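Local coordinates for 2-C-methyl-D-erythritol 4-phosphate cytidylyltransferase (Anaerococcus prevotii, PDB 4KT7), which probably catalyses the transfer of a cytidylyl group from CTP to 2-C-methyl-D-erythritol 4-phosphate, releasing diphosphate, in the DXP pathway of isoprenoid biosynthesis, at residues 69-72 / 73-77; 156-159 / 160-163; 193-196 / 197-200; 219-222 / 223-226. All coordinates share one frame; numbering follows the deposited sequence.

Contact 1 (69-72 / 73-77); sequences KDIL and EKYDG
The C-terminal end of helix 65-73 passes into the following loop where I71 and L72 meet Y75, four and three residues further on, respectively. Y75 N donates to L72 O over 3.1 Å, the one hydrogen bond here that is not weak, with the N-H bond at 151° and the donor standing well above the carbonyl plane. Two further bonds are weak: E73 N to K69 O, and K74 N to I71 O at 3.5 Å. I71 O also approaches the Y75 ring obliquely, 3.4 Å from its CD2. The ring comes back over the helix end because its CG lies beside the backbone N (chi1 -58°), which brings the CD2/CE2 side against the preceding turn. There, I71 CG2 stands 4.2 Å from Y75 CE2, and L72 CD2 lies 4.3 Å from Y75 CD2. The helix is the connection of a beta-alpha-beta crossover between the parallel neighbouring strands 55-60 and 79-83; accordingly, L72 packs against both I79 and Y81, and Y75 and L72 share L44 of helix 39-48. K74 covers one face of the Y75 ring with its CG, 3.9 Å above the plane and over the ring centre. The two side chains converge on D45 of helix 39-48, to which Y75 OH is hydrogen-bonded and K74 NZ salt-bridged. On the exposed side, E73 CG turns back to within 3.2 Å of K69 O, its carboxylate near that of D70 without touching it.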
loop_
_atom_site.group_PDB
_atom_site.type_symbol
_atom_site.label_atom_id
_atom_site.label_comp_id
_atom_site.label_asym_id
_atom_site.label_seq_id
_atom_site.Cartn_x
_atom_site.Cartn_y
_atom_site.Cartn_z
ATOM N N LYS A 69 -5.604 -25.165 21.112
ATOM C CA LYS A 69 -6.104 -25.502 22.439
ATOM C C LYS A 69 -5.217 -24.920 23.544
ATOM O O LYS A 69 -5.710 -24.416 24.562
ATOM C CB LYS A 69 -6.176 -27.024 22.603
ATOM C CG LYS A 69 -7.197 -27.714 21.715
ATOM C CD LYS A 69 -7.181 -29.225 21.968
ATOM C CE LYS A 69 -8.281 -29.942 21.190
ATOM N NZ LYS A 69 -8.242 -31.430 21.362
ATOM N N ASP A 70 -3.905 -25.007 23.347
ATOM C CA ASP A 70 -2.950 -24.533 24.348
ATOM C C ASP A 70 -3.059 -23.020 24.491
ATOM O O ASP A 70 -2.993 -22.470 25.589
ATOM C CB ASP A 70 -1.521 -24.908 23.952
ATOM C CG ASP A 70 -1.264 -26.404 24.013
ATOM O OD1 ASP A 70 -2.061 -27.130 24.650
ATOM O OD2 ASP A 70 -0.250 -26.848 23.432
ATOM N N ILE A 71 -3.231 -22.352 23.363
ATOM C CA ILE A 71 -3.373 -20.913 23.361
ATOM C C ILE A 71 -4.675 -20.514 24.052
ATOM O O ILE A 71 -4.701 -19.564 24.839
ATOM C CB ILE A 71 -3.285 -20.370 21.924
ATOM C CG1 ILE A 71 -1.816 -20.357 21.473
ATOM C CG2 ILE A 71 -3.916 -18.988 21.811
ATOM C CD1 ILE A 71 -1.639 -20.241 19.967
ATOM N N LEU A 72 -5.739 -21.275 23.808
ATOM C CA LEU A 72 -7.059 -20.930 24.344
ATOM C C LEU A 72 -7.223 -21.160 25.845
ATOM O O LEU A 72 -8.131 -20.592 26.457
ATOM C CB LEU A 72 -8.173 -21.651 23.574
ATOM C CG LEU A 72 -8.435 -21.061 22.195
ATOM C CD1 LEU A 72 -9.615 -21.736 21.509
ATOM C CD2 LEU A 72 -8.695 -19.576 22.345
ATOM N N GLU A 73 -6.354 -21.972 26.441
ATOM C CA GLU A 73 -6.451 -22.248 27.877
ATOM C C GLU A 73 -6.218 -20.992 28.703
ATOM O O GLU A 73 -6.769 -20.839 29.789
ATOM C CB GLU A 73 -5.445 -23.315 28.305
ATOM C CG GLU A 73 -5.751 -24.700 27.793
ATOM C CD GLU A 73 -4.972 -25.760 28.534
ATOM O OE1 GLU A 73 -3.758 -25.556 28.768
ATOM O OE2 GLU A 73 -5.575 -26.790 28.898
ATOM N N LYS A 74 -5.388 -20.099 28.181
ATOM C CA LYS A 74 -5.061 -18.859 28.877
ATOM C C LYS A 74 -6.272 -17.910 28.949
ATOM O O LYS A 74 -6.322 -17.006 29.788
ATOM C CB LYS A 74 -3.830 -18.202 28.222
ATOM C CG LYS A 74 -3.951 -16.713 27.918
ATOM C CD LYS A 74 -2.621 -16.123 27.434
ATOM C CE LYS A 74 -2.738 -14.609 27.229
ATOM N NZ LYS A 74 -1.517 -13.991 26.630
ATOM N N TYR A 75 -7.270 -18.144 28.096
ATOM C CA TYR A 75 -8.448 -17.273 28.058
ATOM C C TYR A 75 -9.678 -17.825 28.793
ATOM O O TYR A 75 -10.056 -18.990 28.625
ATOM C CB TYR A 75 -8.791 -16.891 26.614
ATOM C CG TYR A 75 -7.653 -16.187 25.903
ATOM C CD1 TYR A 75 -7.419 -14.830 26.090
ATOM C CD2 TYR A 75 -6.803 -16.880 25.063
ATOM C CE1 TYR A 75 -6.371 -14.185 25.449
ATOM C CE2 TYR A 75 -5.755 -16.245 24.422
ATOM C CZ TYR A 75 -5.546 -14.899 24.616
ATOM O OH TYR A 75 -4.499 -14.276 23.968
ATOM N N ASP A 76 -10.294 -16.964 29.603
ATOM C CA ASP A 76 -11.496 -17.302 30.367
ATOM C C ASP A 76 -12.772 -17.220 29.526
ATOM O O ASP A 76 -13.715 -17.992 29.725
ATOM C CB ASP A 76 -11.656 -16.340 31.550
ATOM C CG ASP A 76 -10.410 -16.243 32.412
ATOM O OD1 ASP A 76 -9.730 -17.274 32.605
ATOM O OD2 ASP A 76 -10.117 -15.131 32.903
ATOM N N GLY A 77 -12.790 -16.271 28.595
ATOM C CA GLY A 77 -14.012 -15.844 27.938
ATOM C C GLY A 77 -14.781 -16.856 27.112
ATOM O O GLY A 77 -14.439 -18.044 27.052
#

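Contact 2 (156-159 / 160-163); sequences TPNR and DYVY
The side-chain amide of N158 lies at the edge of the Y161 ring, with its ND2 3.4 Å from CE2 and the two planes nearly perpendicular, 79° apart. With CG anti to the backbone N (chi1 -174°), the amide reaches forward to both the D160 N-H and the Y161 ring edge. Its other end serves as an acceptor: OD1 takes the N-H of D160 at 3.3 Å, a fairly straight bond that arrives from above the amide plane. The backbone oxygen of N158 is held separately by Y161 N, 3.2 Å away, and a weak bond from V162 N to R159 O extends the bend by one residue. Beneath, V162 CG2 is wedged 3.3 Å from N158 O and 3.7 Å from P157 CB; these two apolar side chains continue onto I146 and V144 of strand 144-147. R159 directs its NE to T143 OG1. With helical angles at R159 and D160, N158 to Y161 make a type I beta turn reinforced by an Asx turn, and V162 and Y163 leave it as the start of strand 162-166, pairing antiparallel with a strand of the second subunit and carrying the sheet across the dimer interface.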
loop_
_atom_site.group_PDB
_atom_site.type_symbol
_atom_site.label_atom_id
_atom_site.label_comp_id
_atom_site.label_asym_id
_atom_site.label_seq_id
_atom_site.Cartn_x
_atom_site.Cartn_y
_atom_site.Cartn_z
ATOM N N THR A 156 -5.940 8.943 -13.265
ATOM C CA THR A 156 -5.492 8.984 -11.889
ATOM C C THR A 156 -6.684 9.352 -11.033
ATOM O O THR A 156 -7.227 10.449 -11.174
ATOM C CB THR A 156 -4.416 10.060 -11.677
ATOM O OG1 THR A 156 -3.385 9.913 -12.663
ATOM C CG2 THR A 156 -3.803 9.940 -10.285
ATOM N N PRO A 157 -7.107 8.438 -10.147
ATOM C CA PRO A 157 -8.272 8.757 -9.320
ATOM C C PRO A 157 -7.929 9.892 -8.391
ATOM O O PRO A 157 -6.751 10.088 -8.068
ATOM C CB PRO A 157 -8.489 7.481 -8.495
ATOM C CG PRO A 157 -7.816 6.396 -9.276
ATOM C CD PRO A 157 -6.645 7.055 -9.953
ATOM N N ASN A 158 -8.945 10.647 -7.992
ATOM C CA ASN A 158 -8.781 11.695 -7.002
ATOM C C ASN A 158 -8.193 11.060 -5.749
ATOM O O ASN A 158 -8.818 10.193 -5.151
ATOM C CB ASN A 158 -10.152 12.302 -6.685
ATOM C CG ASN A 158 -10.059 13.493 -5.768
ATOM O OD1 ASN A 158 -9.067 13.658 -5.042
ATOM N ND2 ASN A 158 -11.085 14.347 -5.800
ATOM N N ARG A 159 -6.997 11.490 -5.364
ATOM C CA ARG A 159 -6.229 10.881 -4.265
ATOM C C ARG A 159 -6.870 10.913 -2.895
ATOM O O ARG A 159 -6.582 10.051 -2.055
ATOM C CB ARG A 159 -4.872 11.559 -4.140
ATOM C CG ARG A 159 -3.726 10.701 -4.593
ATOM C CD ARG A 159 -2.410 11.348 -4.231
ATOM N NE ARG A 159 -1.422 10.376 -3.770
ATOM C CZ ARG A 159 -0.940 10.337 -2.530
ATOM N NH1 ARG A 159 -1.354 11.216 -1.624
ATOM N NH2 ARG A 159 -0.040 9.423 -2.199
ATOM N N ASP A 160 -7.693 11.924 -2.645
ATOM C CA ASP A 160 -8.364 12.056 -1.351
ATOM C C ASP A 160 -9.408 10.975 -1.100
ATOM O O ASP A 160 -9.893 10.815 0.026
ATOM C CB ASP A 160 -9.046 13.410 -1.262
ATOM C CG ASP A 160 -8.066 14.537 -1.132
ATOM O OD1 ASP A 160 -7.097 14.371 -0.356
ATOM O OD2 ASP A 160 -8.270 15.573 -1.802
ATOM N N TYR A 161 -9.764 10.236 -2.141
ATOM C CA TYR A 161 -10.833 9.249 -2.015
ATOM C C TYR A 161 -10.361 7.819 -2.275
ATOM O O TYR A 161 -11.176 6.902 -2.406
ATOM C CB TYR A 161 -12.007 9.640 -2.926
ATOM C CG TYR A 161 -12.576 10.994 -2.576
ATOM C CD1 TYR A 161 -13.235 11.196 -1.377
ATOM C CD2 TYR A 161 -12.427 12.082 -3.429
ATOM C CE1 TYR A 161 -13.752 12.452 -1.039
ATOM C CE2 TYR A 161 -12.941 13.349 -3.096
ATOM C CZ TYR A 161 -13.600 13.516 -1.894
ATOM O OH TYR A 161 -14.123 14.738 -1.530
ATOM N N VAL A 162 -9.040 7.636 -2.340
ATOM C CA VAL A 162 -8.435 6.321 -2.564
ATOM C C VAL A 162 -7.969 5.689 -1.235
ATOM O O VAL A 162 -7.055 6.196 -0.597
ATOM C CB VAL A 162 -7.215 6.415 -3.525
ATOM C CG1 VAL A 162 -6.632 5.035 -3.757
ATOM C CG2 VAL A 162 -7.612 7.083 -4.874
ATOM N N TYR A 163 -8.608 4.597 -0.825
ATOM C CA TYR A 163 -8.305 3.941 0.450
ATOM C C TYR A 163 -7.951 2.468 0.317
ATOM O O TYR A 163 -8.524 1.750 -0.497
ATOM C CB TYR A 163 -9.489 4.049 1.416
ATOM C CG TYR A 163 -9.669 5.405 2.046
ATOM C CD1 TYR A 163 -9.850 6.546 1.265
ATOM C CD2 TYR A 163 -9.673 5.552 3.422
ATOM C CE1 TYR A 163 -10.015 7.800 1.848
ATOM C CE2 TYR A 163 -9.847 6.799 4.015
ATOM C CZ TYR A 163 -10.025 7.912 3.225
ATOM O OH TYR A 163 -10.212 9.133 3.825
#

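Contact 3 (193-196 / 197-200); sequences DSQL and FEFF
Q195 O is gripped by two amides of the next turn. E198 N stands 2.9 Å away, well above the carbonyl plane, whereas F199 N, at 3.1 Å, approaches nearly head-on to the carbonyl, and its N-H bond is the straighter of the two. F197 N to S194 O is a three-residue bond of the preceding turn, and F200 N donates to L196 O at 3.1 Å as the chain leaves helical geometry. The backbone thus passes from three-residue to four-residue bonding in the short helix 196-199, which follows the loop after helix 173-184. Along one side of it, L196 and F200 run side by side, CD2 of the leucine 3.9 Å from CE2 of the ring; L196 packs on Y180 and Y183 of helix 173-184. On another side, the Q195 chain is extended, with CG anti to the nitrogen (chi1 -169°), and lays its amide against F199 at 45° to the ring, CD 3.6 Å from CE2. OE1 of that amide accepts from T191 N, and F199 stacks on F188. Water 1 donates to E198 OE2 at 2.7 Å and to S194 OG at 3.3 Å, bridging residues four apart. E198 OE2 also bonds T156 OG1 of the second subunit, and S194 OG bonds both D192 of its own chain and K145 NZ of the second subunit.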
loop_
_atom_site.group_PDB
_atom_site.type_symbol
_atom_site.label_atom_id
_atom_site.label_comp_id
_atom_site.label_asym_id
_atom_site.label_seq_id
_atom_site.Cartn_x
_atom_site.Cartn_y
_atom_site.Cartn_z
ATOM N N ASP A 193 -15.466 -9.189 2.011
ATOM C CA ASP A 193 -16.883 -9.433 2.269
ATOM C C ASP A 193 -17.749 -8.235 1.925
ATOM O O ASP A 193 -18.902 -8.403 1.540
ATOM C CB ASP A 193 -17.143 -9.820 3.730
ATOM C CG ASP A 193 -16.431 -11.091 4.137
ATOM O OD1 ASP A 193 -16.257 -11.985 3.279
ATOM O OD2 ASP A 193 -16.061 -11.203 5.328
ATOM N N SER A 194 -17.223 -7.023 2.086
ATOM C CA SER A 194 -18.076 -5.855 1.853
ATOM C C SER A 194 -18.382 -5.655 0.375
ATOM O O SER A 194 -19.350 -4.975 0.037
ATOM C CB SER A 194 -17.480 -4.574 2.444
ATOM O OG SER A 194 -16.408 -4.102 1.644
ATOM N N GLN A 195 -17.590 -6.261 -0.511
ATOM C CA GLN A 195 -17.879 -6.142 -1.947
ATOM C C GLN A 195 -19.144 -6.931 -2.293
ATOM O O GLN A 195 -19.765 -6.712 -3.346
ATOM C CB GLN A 195 -16.697 -6.597 -2.818
ATOM C CG GLN A 195 -16.875 -6.231 -4.306
ATOM C CD GLN A 195 -15.707 -6.659 -5.166
ATOM O OE1 GLN A 195 -15.003 -7.618 -4.843
ATOM N NE2 GLN A 195 -15.489 -5.943 -6.271
ATOM N N LEU A 196 -19.553 -7.826 -1.394
ATOM C CA LEU A 196 -20.807 -8.550 -1.599
ATOM C C LEU A 196 -21.953 -7.554 -1.799
ATOM O O LEU A 196 -22.899 -7.809 -2.545
ATOM C CB LEU A 196 -21.093 -9.483 -0.420
ATOM C CG LEU A 196 -20.170 -10.711 -0.326
ATOM C CD1 LEU A 196 -20.516 -11.552 0.909
ATOM C CD2 LEU A 196 -20.282 -11.564 -1.574
ATOM N N PHE A 197 -21.839 -6.394 -1.167
ATOM C CA PHE A 197 -22.895 -5.402 -1.247
ATOM C C PHE A 197 -23.043 -4.829 -2.637
ATOM O O PHE A 197 -24.141 -4.445 -3.039
ATOM C CB PHE A 197 -22.692 -4.321 -0.186
ATOM C CG PHE A 197 -23.056 -4.784 1.188
ATOM C CD1 PHE A 197 -22.257 -5.703 1.857
ATOM C CD2 PHE A 197 -24.209 -4.332 1.803
ATOM C CE1 PHE A 197 -22.613 -6.156 3.119
ATOM C CE2 PHE A 197 -24.556 -4.778 3.068
ATOM C CZ PHE A 197 -23.756 -5.701 3.715
ATOM N N GLU A 198 -21.941 -4.796 -3.383
ATOM C CA GLU A 198 -21.984 -4.308 -4.751
ATOM C C GLU A 198 -22.499 -5.385 -5.675
ATOM O O GLU A 198 -23.317 -5.119 -6.554
ATOM C CB GLU A 198 -20.597 -3.837 -5.201
ATOM C CG GLU A 198 -20.108 -2.604 -4.465
ATOM C CD GLU A 198 -18.605 -2.388 -4.616
ATOM O OE1 GLU A 198 -18.127 -2.166 -5.765
ATOM O OE2 GLU A 198 -17.902 -2.439 -3.579
ATOM N N PHE A 199 -22.046 -6.615 -5.479
ATOM C CA PHE A 199 -22.479 -7.696 -6.371
ATOM C C PHE A 199 -23.979 -7.961 -6.296
ATOM O O PHE A 199 -24.603 -8.363 -7.275
ATOM C CB PHE A 199 -21.720 -8.990 -6.079
ATOM C CG PHE A 199 -20.337 -9.010 -6.654
ATOM C CD1 PHE A 199 -20.145 -8.868 -8.023
ATOM C CD2 PHE A 199 -19.232 -9.182 -5.838
ATOM C CE1 PHE A 199 -18.864 -8.880 -8.571
ATOM C CE2 PHE A 199 -17.949 -9.201 -6.376
ATOM C CZ PHE A 199 -17.766 -9.045 -7.744
ATOM N N PHE A 200 -24.570 -7.732 -5.135
ATOM C CA PHE A 200 -25.988 -8.061 -5.009
ATOM C C PHE A 200 -26.869 -6.833 -4.927
ATOM O O PHE A 200 -27.977 -6.896 -4.421
ATOM C CB PHE A 200 -26.213 -9.037 -3.858
ATOM C CG PHE A 200 -25.474 -10.320 -4.049
ATOM C CD1 PHE A 200 -25.825 -11.187 -5.075
ATOM C CD2 PHE A 200 -24.381 -10.633 -3.260
ATOM C CE1 PHE A 200 -25.114 -12.374 -5.282
ATOM C CE2 PHE A 200 -23.670 -11.817 -3.464
ATOM C CZ PHE A 200 -24.035 -12.682 -4.475
HETATM O O HOH W 1 -17.707 -2.476 -0.912
HETATM O O HOH W 2 -17.215 -3.914 -7.174
#

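Contact 4 (219-222 / 223-226); sequences TTQE and DIIF
Hydrogen bonds dominate where T219 and T220 meet D223. The carboxylate oxygen OD2 of D223 accepts two backbone amides, T219 N and T220 N, each 3.2 Å away. The first uses the anti lone pair of OD2; the second, almost straight at 175°, comes from above the carboxylate plane. T219 OG1 adds a weak third bond to the same oxygen. In return, T220 OG1 accepts D223 N at 3.2 Å, its hydroxyl placed between the backbone N and C by a chi1 of 76°. T220 is the N-cap of helix 221-231, and this reciprocal pair is a capping box: T220 OG1 holds the D223 N-H of the first turn, and D223 OD2 the N-H of T220. The acidic D223 would also be favourably placed towards the helix dipole.

Regular backbone bonds follow, with I224 N to T220 O at 3.3 Å, I225 N to Q221 O, and F226 N to E222 O at 2.9 Å.

Van der Waals contact is slight: the Q221 chain, bent at chi2 (47°), sets its amide NE2 3.6 Å from I225 CD1. Charge pairing lies across the dimer, where E222 OE2 forms a salt bridge with R233 of the second subunit, while I225 packs on A229 and F226 on D223 of that subunit.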
loop_
_atom_site.group_PDB
_atom_site.type_symbol
_atom_site.label_atom_id
_atom_site.label_comp_id
_atom_site.label_asym_id
_atom_site.label_seq_id
_atom_site.Cartn_x
_atom_site.Cartn_y
_atom_site.Cartn_z
ATOM N N THR A 219 2.323 -11.994 6.939
ATOM C CA THR A 219 2.352 -13.267 6.214
ATOM C C THR A 219 3.753 -13.666 5.725
ATOM O O THR A 219 4.164 -14.821 5.866
ATOM C CB THR A 219 1.355 -13.281 5.030
ATOM O OG1 THR A 219 1.606 -12.161 4.175
ATOM C CG2 THR A 219 -0.096 -13.222 5.536
ATOM N N THR A 220 4.489 -12.710 5.165
ATOM C CA THR A 220 5.796 -13.003 4.570
ATOM C C THR A 220 6.931 -12.750 5.552
ATOM O O THR A 220 6.740 -12.094 6.575
ATOM C CB THR A 220 6.050 -12.151 3.306
ATOM O OG1 THR A 220 6.378 -10.811 3.702
ATOM C CG2 THR A 220 4.805 -12.131 2.411
ATOM N N GLN A 221 8.114 -13.265 5.225
ATOM C CA GLN A 221 9.300 -13.035 6.039
ATOM C C GLN A 221 9.600 -11.538 6.137
ATOM O O GLN A 221 10.065 -11.053 7.171
ATOM C CB GLN A 221 10.497 -13.799 5.469
ATOM C CG GLN A 221 11.713 -13.809 6.384
ATOM C CD GLN A 221 11.357 -14.146 7.825
ATOM O OE1 GLN A 221 10.669 -15.133 8.091
ATOM N NE2 GLN A 221 11.817 -13.316 8.761
ATOM N N GLU A 222 9.310 -10.810 5.059
ATOM C CA GLU A 222 9.472 -9.356 5.035
ATOM C C GLU A 222 8.587 -8.653 6.068
ATOM O O GLU A 222 9.048 -7.735 6.750
ATOM C CB GLU A 222 9.197 -8.793 3.631
ATOM C CG GLU A 222 10.362 -8.912 2.649
ATOM C CD GLU A 222 10.271 -10.146 1.769
ATOM O OE1 GLU A 222 9.252 -10.870 1.848
ATOM O OE2 GLU A 222 11.221 -10.390 0.993
ATOM N N ASP A 223 7.326 -9.082 6.174
ATOM C CA ASP A 223 6.374 -8.502 7.130
ATOM C C ASP A 223 6.863 -8.675 8.568
ATOM O O ASP A 223 6.755 -7.759 9.378
ATOM C CB ASP A 223 4.984 -9.135 6.979
ATOM C CG ASP A 223 4.331 -8.816 5.643
ATOM O OD1 ASP A 223 4.590 -7.725 5.096
ATOM O OD2 ASP A 223 3.549 -9.654 5.144
ATOM N N ILE A 224 7.418 -9.847 8.870
ATOM C CA ILE A 224 7.944 -10.138 10.203
ATOM C C ILE A 224 9.110 -9.211 10.557
ATOM O O ILE A 224 9.145 -8.629 11.648
ATOM C CB ILE A 224 8.357 -11.618 10.317
ATOM C CG1 ILE A 224 7.101 -12.491 10.299
ATOM C CG2 ILE A 224 9.163 -11.865 11.585
ATOM C CD1 ILE A 224 7.382 -13.956 10.148
ATOM N N ILE A 225 10.050 -9.069 9.624
ATOM C CA ILE A 225 11.124 -8.092 9.750
ATOM C C ILE A 225 10.533 -6.701 10.010
ATOM O O ILE A 225 10.982 -5.985 10.901
ATOM C CB ILE A 225 12.021 -8.061 8.478
ATOM C CG1 ILE A 225 12.627 -9.441 8.194
ATOM C CG2 ILE A 225 13.125 -7.017 8.602
ATOM C CD1 ILE A 225 13.318 -10.082 9.385
ATOM N N PHE A 226 9.503 -6.336 9.250
ATOM C CA PHE A 226 8.893 -5.019 9.383
ATOM C C PHE A 226 8.160 -4.881 10.721
ATOM O O PHE A 226 8.229 -3.836 11.375
ATOM C CB PHE A 226 7.938 -4.756 8.209
ATOM C CG PHE A 226 7.734 -3.296 7.907
ATOM C CD1 PHE A 226 8.635 -2.611 7.102
ATOM C CD2 PHE A 226 6.644 -2.608 8.423
ATOM C CE1 PHE A 226 8.460 -1.262 6.823
ATOM C CE2 PHE A 226 6.461 -1.259 8.145
ATOM C CZ PHE A 226 7.369 -0.587 7.344
#

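How the contacts relate
All four contacts are local, and none touches another within the chain. Contact 1 lies across the chain's centre from contacts 2 and 3, with centres about 43 and 34 Å away, and it touches no other subunit. The remaining three all reach the second subunit, contact 4 through the C-terminal helix and about 16 Å from both contacts 2 and 3 at nearest atoms. Contacts 2 and 3 are about 10 Å apart at nearest atoms in one chain, yet meet between chains, where E198 of 197-200 bonds T156 of the second subunit. Bound sodium lies about 9 Å from the E198 side chain and about 10 Å from that of Y161, too far for coordination.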